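Local coordinates for protein alcohol dehydrogenase (Thermus thermophilus, PDB 2EIH) that binds zinc and, as a member of the zinc-containing alcohol dehydrogenase family, probably catalyses NAD-dependent oxidation and reduction of alcohols and carbonyl compounds, at residues A[244-249]-A[268-273]; A[250-255]-A[277-282]. One frame throughout, in Å; residues are numbered along the deposited sequence.

Contact 1: A[244-249]-A[268-273]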
loop_
_atom_site.group_PDB
_atom_site.type_symbol
_atom_site.label_atom_id
_atom_site.label_comp_id
_atom_site.label_asym_id
_atom_site.label_seq_id
_atom_site.Cartn_x
_atom_site.Cartn_y
_atom_site.Cartn_z
ATOM N N GLY A 244 25.709 -6.457 -9.083
ATOM C CA GLY A 244 25.314 -7.849 -8.958
ATOM C C GLY A 244 26.142 -8.778 -9.824
ATOM O O GLY A 244 27.173 -8.386 -10.373
ATOM N N ALA A 245 25.688 -10.018 -9.938
ATOM C CA ALA A 245 26.370 -11.019 -10.748
ATOM C C ALA A 245 27.866 -11.090 -10.461
ATOM O O ALA A 245 28.660 -11.436 -11.339
ATOM C CB ALA A 245 26.138 -10.732 -12.225
ATOM N N LEU A 246 28.250 -10.758 -9.236
ATOM C CA LEU A 246 29.650 -10.807 -8.852
ATOM C C LEU A 246 29.775 -10.779 -7.343
ATOM O O LEU A 246 30.465 -11.614 -6.753
ATOM C CB LEU A 246 30.417 -9.638 -9.467
ATOM C CG LEU A 246 31.896 -9.504 -9.064
ATOM C CD1 LEU A 246 32.622 -10.837 -9.195
ATOM C CD2 LEU A 246 32.547 -8.452 -9.944
ATOM N N TYR A 247 29.107 -9.820 -6.715
ATOM C CA TYR A 247 29.144 -9.716 -5.264
ATOM C C TYR A 247 27.779 -10.099 -4.724
ATOM O O TYR A 247 27.568 -10.127 -3.516
ATOM C CB TYR A 247 29.473 -8.287 -4.827
ATOM C CG TYR A 247 30.604 -7.633 -5.588
ATOM C CD1 TYR A 247 30.378 -7.034 -6.831
ATOM C CD2 TYR A 247 31.901 -7.605 -5.066
ATOM C CE1 TYR A 247 31.415 -6.421 -7.532
ATOM C CE2 TYR A 247 32.944 -6.997 -5.761
ATOM C CZ TYR A 247 32.692 -6.406 -6.991
ATOM O OH TYR A 247 33.718 -5.802 -7.683
ATOM N N PHE A 248 26.858 -10.403 -5.630
ATOM C CA PHE A 248 25.500 -10.752 -5.244
ATOM C C PHE A 248 25.441 -11.768 -4.120
ATOM O O PHE A 248 24.550 -11.721 -3.278
ATOM C CB PHE A 248 24.722 -11.280 -6.447
ATOM C CG PHE A 248 23.233 -11.319 -6.231
ATOM C CD1 PHE A 248 22.543 -10.167 -5.857
ATOM C CD2 PHE A 248 22.518 -12.497 -6.415
ATOM C CE1 PHE A 248 21.166 -10.189 -5.671
ATOM C CE2 PHE A 248 21.139 -12.530 -6.232
ATOM C CZ PHE A 248 20.461 -11.372 -5.860
ATOM N N GLU A 249 26.387 -12.695 -4.109
ATOM C CA GLU A 249 26.411 -13.698 -3.065
ATOM C C GLU A 249 26.727 -13.005 -1.745
ATOM O O GLU A 249 26.207 -13.378 -0.690
ATOM C CB GLU A 249 27.475 -14.737 -3.374
ATOM C CG GLU A 249 27.485 -15.904 -2.418
ATOM C CD GLU A 249 28.674 -16.806 -2.648
ATOM O OE1 GLU A 249 29.813 -16.349 -2.395
ATOM O OE2 GLU A 249 28.467 -17.960 -3.084
ATOM N N SER A 268 26.210 -7.876 -15.125
ATOM C CA SER A 268 27.615 -8.230 -14.978
ATOM C C SER A 268 27.936 -9.523 -15.728
ATOM O O SER A 268 27.171 -9.953 -16.595
ATOM C CB SER A 268 27.970 -8.377 -13.495
ATOM O OG SER A 268 29.374 -8.485 -13.305
ATOM N N GLY A 269 29.066 -10.140 -15.391
ATOM C CA GLY A 269 29.479 -11.365 -16.056
ATOM C C GLY A 269 28.711 -12.621 -15.687
ATOM O O GLY A 269 27.487 -12.683 -15.818
ATOM N N TYR A 270 29.443 -13.634 -15.233
ATOM C CA TYR A 270 28.847 -14.907 -14.853
ATOM C C TYR A 270 27.747 -14.706 -13.821
ATOM O O TYR A 270 27.652 -13.654 -13.188
ATOM C CB TYR A 270 29.912 -15.841 -14.269
ATOM C CG TYR A 270 30.335 -15.496 -12.853
ATOM C CD1 TYR A 270 30.910 -14.259 -12.552
ATOM C CD2 TYR A 270 30.149 -16.405 -11.809
ATOM C CE1 TYR A 270 31.288 -13.937 -11.246
ATOM C CE2 TYR A 270 30.521 -16.092 -10.501
ATOM C CZ TYR A 270 31.088 -14.859 -10.228
ATOM O OH TYR A 270 31.449 -14.552 -8.938
ATOM N N GLU A 271 26.915 -15.729 -13.659
ATOM C CA GLU A 271 25.828 -15.688 -12.696
ATOM C C GLU A 271 26.051 -16.785 -11.664
ATOM O O GLU A 271 25.150 -17.138 -10.908
ATOM C CB GLU A 271 24.487 -15.866 -13.413
ATOM C CG GLU A 271 24.500 -16.904 -14.517
ATOM C CD GLU A 271 23.688 -16.466 -15.722
ATOM O OE1 GLU A 271 22.502 -16.117 -15.551
ATOM O OE2 GLU A 271 24.235 -16.477 -16.845
ATOM N N GLY A 272 27.276 -17.306 -11.646
ATOM C CA GLY A 272 27.650 -18.353 -10.711
ATOM C C GLY A 272 26.606 -19.435 -10.528
ATOM O O GLY A 272 26.500 -20.359 -11.335
ATOM N N THR A 273 25.837 -19.314 -9.451
ATOM C CA THR A 273 24.779 -20.264 -9.136
ATOM C C THR A 273 23.691 -19.596 -8.299
ATOM O O THR A 273 22.552 -20.062 -8.265
ATOM C CB THR A 273 25.334 -21.492 -8.367
ATOM O OG1 THR A 273 26.260 -21.052 -7.367
ATOM C CG2 THR A 273 26.027 -22.456 -9.318
#
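The methyl group of Ala245 points toward the loop 268-273 and meets the side chain of Ser268, CB to CB at 3.2 Å, a very tight approach for two carbons. Ser268 CB also lies 3.2 Å from Gly244 O, so this methylene fits against both the backbone and the methyl of the turn. With OG of Ser268 anti to the backbone N (chi1 -170°), the hydroxyl is set near the carbonyl oxygens of Gly244 and Ala245, with Leu246 CB a looser neighbour. Further along, Leu246 and Tyr270 cross at about a right angle: Leu246 CD1 abuts the ring in its plane, at the edge, 3.9 Å from Tyr270 CE1. Ala245 O approaches the same ring obliquely, 3.6 Å from Tyr270 CE1. No hydrogen bond joins the two segments, and Ala245 O and Tyr270 O, both acceptors, stand 3.1 Å apart. The contact thus rests on van der Waals packing, part of it against backbone carbonyls. It joins the turn between strand 236-241 and helix 248-254 of the Rossmann-type domain to the loop from strand 259-263 to helix 278-281, beside a second subunit whose Phe276 packs on Ala245 and gives its N to Glu271 OE1 in a hydrogen bond.

Contact 2: A[250-255]-A[277-282]; sequences GVIKAT and AHVFYR
Ile252 meets Val279 and His278 with its two branches and is the centre of the apolar packing. Ile252 CD1 reaches Val279 CG2 at 3.8 Å, the two side chains crossing at about a right angle, while the other branch, CG2, runs past the imidazole of His278, 3.7 Å from His278 ND1. Ile252 CG2 is anti to the backbone N and CG1 is anti to the carbonyl carbon (chi1 -67°), which splits the two branches between histidine and valine. Lys253, its chain folded back through three bends, brings CD to the edge of the same imidazole, in the ring plane and 3.8 Å from His278 CE1.

The polar part belongs to Arg282, which reaches the C-terminal end of helix 248-254. Its NH2 lies 2.6 Å from Ile252 O, which sits at the guanidinium edge; Thr255 O stands over one face, 2.8 Å from NH2 but too poorly angled for a hydrogen bond. Against the opposite face His278 points its NE2 corner, about 3.1 Å above the plane, with the ring tilted. A leucine in place of Arg282 would probably leave the carbonyls of Ile252 and Thr255 without the guanidinium beside them and His278 NE2 without the group under it. Thr255 OG1 turns back to Val251 O at 2.7 Å, satisfying the hydroxyl within the helix end.

Arg228 of helix 223-230 brings a like charge beside Arg282 NH1, and Leu284 packs on both Ile252 and Val279. Helix 248-254 packs on strand 236-241 through Val251, on helix 223-230 through Ala254, and meets the short, weakly bonded helical turn 278-281 through Ile252.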
loop_
_atom_site.group_PDB
_atom_site.type_symbol
_atom_site.label_atom_id
_atom_site.label_comp_id
_atom_site.label_asym_id
_atom_site.label_seq_id
_atom_site.Cartn_x
_atom_site.Cartn_y
_atom_site.Cartn_z
ATOM N N GLY A 250 27.587 -11.993 -1.815
ATOM C CA GLY A 250 27.966 -11.249 -0.629
ATOM C C GLY A 250 26.826 -10.374 -0.151
ATOM O O GLY A 250 26.632 -10.187 1.052
ATOM N N VAL A 251 26.071 -9.833 -1.103
ATOM C CA VAL A 251 24.933 -8.980 -0.789
ATOM C C VAL A 251 23.889 -9.810 -0.061
ATOM O O VAL A 251 23.427 -9.439 1.017
ATOM C CB VAL A 251 24.299 -8.410 -2.063
ATOM C CG1 VAL A 251 23.075 -7.587 -1.707
ATOM C CG2 VAL A 251 25.310 -7.564 -2.810
ATOM N N ILE A 252 23.526 -10.941 -0.661
ATOM C CA ILE A 252 22.540 -11.835 -0.072
ATOM C C ILE A 252 22.934 -12.212 1.347
ATOM O O ILE A 252 22.083 -12.377 2.223
ATOM C CB ILE A 252 22.399 -13.110 -0.896
ATOM C CG1 ILE A 252 21.778 -12.772 -2.246
ATOM C CG2 ILE A 252 21.546 -14.123 -0.142
ATOM C CD1 ILE A 252 21.527 -13.985 -3.115
ATOM N N LYS A 253 24.237 -12.330 1.561
ATOM C CA LYS A 253 24.774 -12.685 2.859
ATOM C C LYS A 253 24.628 -11.498 3.819
ATOM O O LYS A 253 24.367 -11.665 5.019
ATOM C CB LYS A 253 26.253 -13.062 2.713
ATOM C CG LYS A 253 26.724 -14.210 3.609
ATOM C CD LYS A 253 26.327 -15.580 3.050
ATOM C CE LYS A 253 27.157 -15.955 1.823
ATOM N NZ LYS A 253 28.616 -16.050 2.139
ATOM N N ALA A 254 24.783 -10.295 3.277
ATOM C CA ALA A 254 24.696 -9.071 4.066
ATOM C C ALA A 254 23.270 -8.597 4.302
ATOM O O ALA A 254 23.029 -7.691 5.099
ATOM C CB ALA A 254 25.492 -7.968 3.384
ATOM N N THR A 255 22.324 -9.218 3.615
ATOM C CA THR A 255 20.932 -8.827 3.743
ATOM C C THR A 255 20.267 -9.471 4.955
ATOM O O THR A 255 20.360 -10.679 5.165
ATOM C CB THR A 255 20.160 -9.192 2.468
ATOM O OG1 THR A 255 20.840 -8.630 1.339
ATOM C CG2 THR A 255 18.748 -8.642 2.524
ATOM N N ALA A 277 17.297 -20.716 -1.713
ATOM C CA ALA A 277 16.924 -21.281 -0.420
ATOM C C ALA A 277 17.400 -20.375 0.706
ATOM O O ALA A 277 17.004 -20.533 1.859
ATOM C CB ALA A 277 17.524 -22.673 -0.260
ATOM N N HIS A 278 18.260 -19.426 0.362
ATOM C CA HIS A 278 18.778 -18.489 1.338
ATOM C C HIS A 278 17.893 -17.259 1.228
ATOM O O HIS A 278 17.657 -16.549 2.203
ATOM C CB HIS A 278 20.231 -18.148 1.007
ATOM C CG HIS A 278 20.953 -17.454 2.118
ATOM N ND1 HIS A 278 22.260 -17.018 1.998
ATOM C CD2 HIS A 278 20.563 -17.118 3.368
ATOM C CE1 HIS A 278 22.634 -16.446 3.123
ATOM N NE2 HIS A 278 21.624 -16.491 3.975
ATOM N N VAL A 279 17.389 -17.034 0.023
ATOM C CA VAL A 279 16.521 -15.903 -0.245
ATOM C C VAL A 279 15.078 -16.288 0.038
ATOM O O VAL A 279 14.214 -15.433 0.218
ATOM C CB VAL A 279 16.639 -15.466 -1.712
ATOM C CG1 VAL A 279 15.766 -14.253 -1.970
ATOM C CG2 VAL A 279 18.090 -15.164 -2.040
ATOM N N PHE A 280 14.821 -17.586 0.084
ATOM C CA PHE A 280 13.475 -18.071 0.335
ATOM C C PHE A 280 13.272 -18.334 1.819
ATOM O O PHE A 280 12.340 -17.810 2.430
ATOM C CB PHE A 280 13.229 -19.346 -0.470
ATOM C CG PHE A 280 13.782 -19.291 -1.870
ATOM C CD1 PHE A 280 13.701 -18.119 -2.627
ATOM C CD2 PHE A 280 14.371 -20.418 -2.441
ATOM C CE1 PHE A 280 14.199 -18.074 -3.930
ATOM C CE2 PHE A 280 14.872 -20.386 -3.745
ATOM C CZ PHE A 280 14.786 -19.210 -4.491
ATOM N N TYR A 281 14.155 -19.143 2.396
ATOM C CA TYR A 281 14.073 -19.465 3.811
ATOM C C TYR A 281 14.017 -18.190 4.643
ATOM O O TYR A 281 13.230 -18.092 5.584
ATOM C CB TYR A 281 15.282 -20.300 4.242
ATOM C CG TYR A 281 15.309 -20.606 5.723
ATOM C CD1 TYR A 281 14.405 -21.512 6.287
ATOM C CD2 TYR A 281 16.228 -19.974 6.570
ATOM C CE1 TYR A 281 14.414 -21.780 7.657
ATOM C CE2 TYR A 281 16.244 -20.234 7.941
ATOM C CZ TYR A 281 15.334 -21.139 8.477
ATOM O OH TYR A 281 15.343 -21.406 9.829
ATOM N N ARG A 282 14.848 -17.211 4.299
ATOM C CA ARG A 282 14.867 -15.962 5.045
ATOM C C ARG A 282 13.894 -14.925 4.493
ATOM O O ARG A 282 13.939 -13.762 4.876
ATOM C CB ARG A 282 16.289 -15.392 5.097
ATOM C CG ARG A 282 17.302 -16.328 5.765
ATOM C CD ARG A 282 18.572 -15.590 6.175
ATOM N NE ARG A 282 19.052 -14.718 5.104
ATOM C CZ ARG A 282 20.169 -14.001 5.155
ATOM N NH1 ARG A 282 20.946 -14.040 6.232
ATOM N NH2 ARG A 282 20.511 -13.241 4.124
#

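Both contacts draw on helix 248-254 of the Rossmann-type domain, contact 1 at its N-terminal approach and contact 2 at its C-terminal end, their centres about 14 Å apart. Each is partly buried and each comes up against the second subunit, far from the annotated zinc site. They differ in chemistry: contact 1 is a loop-to-turn meeting with buried Ala245 as its inner part and Leu246 and Tyr270 at the surface, whereas contact 2 packs helix 248-254 against a short helical turn over buried Ile252 and Val279 and adds an arginine at carbonyls near the helix end. The chain after strand 259-263 meets the approach to the helix at 268-273 and its C-terminal part at 277-282.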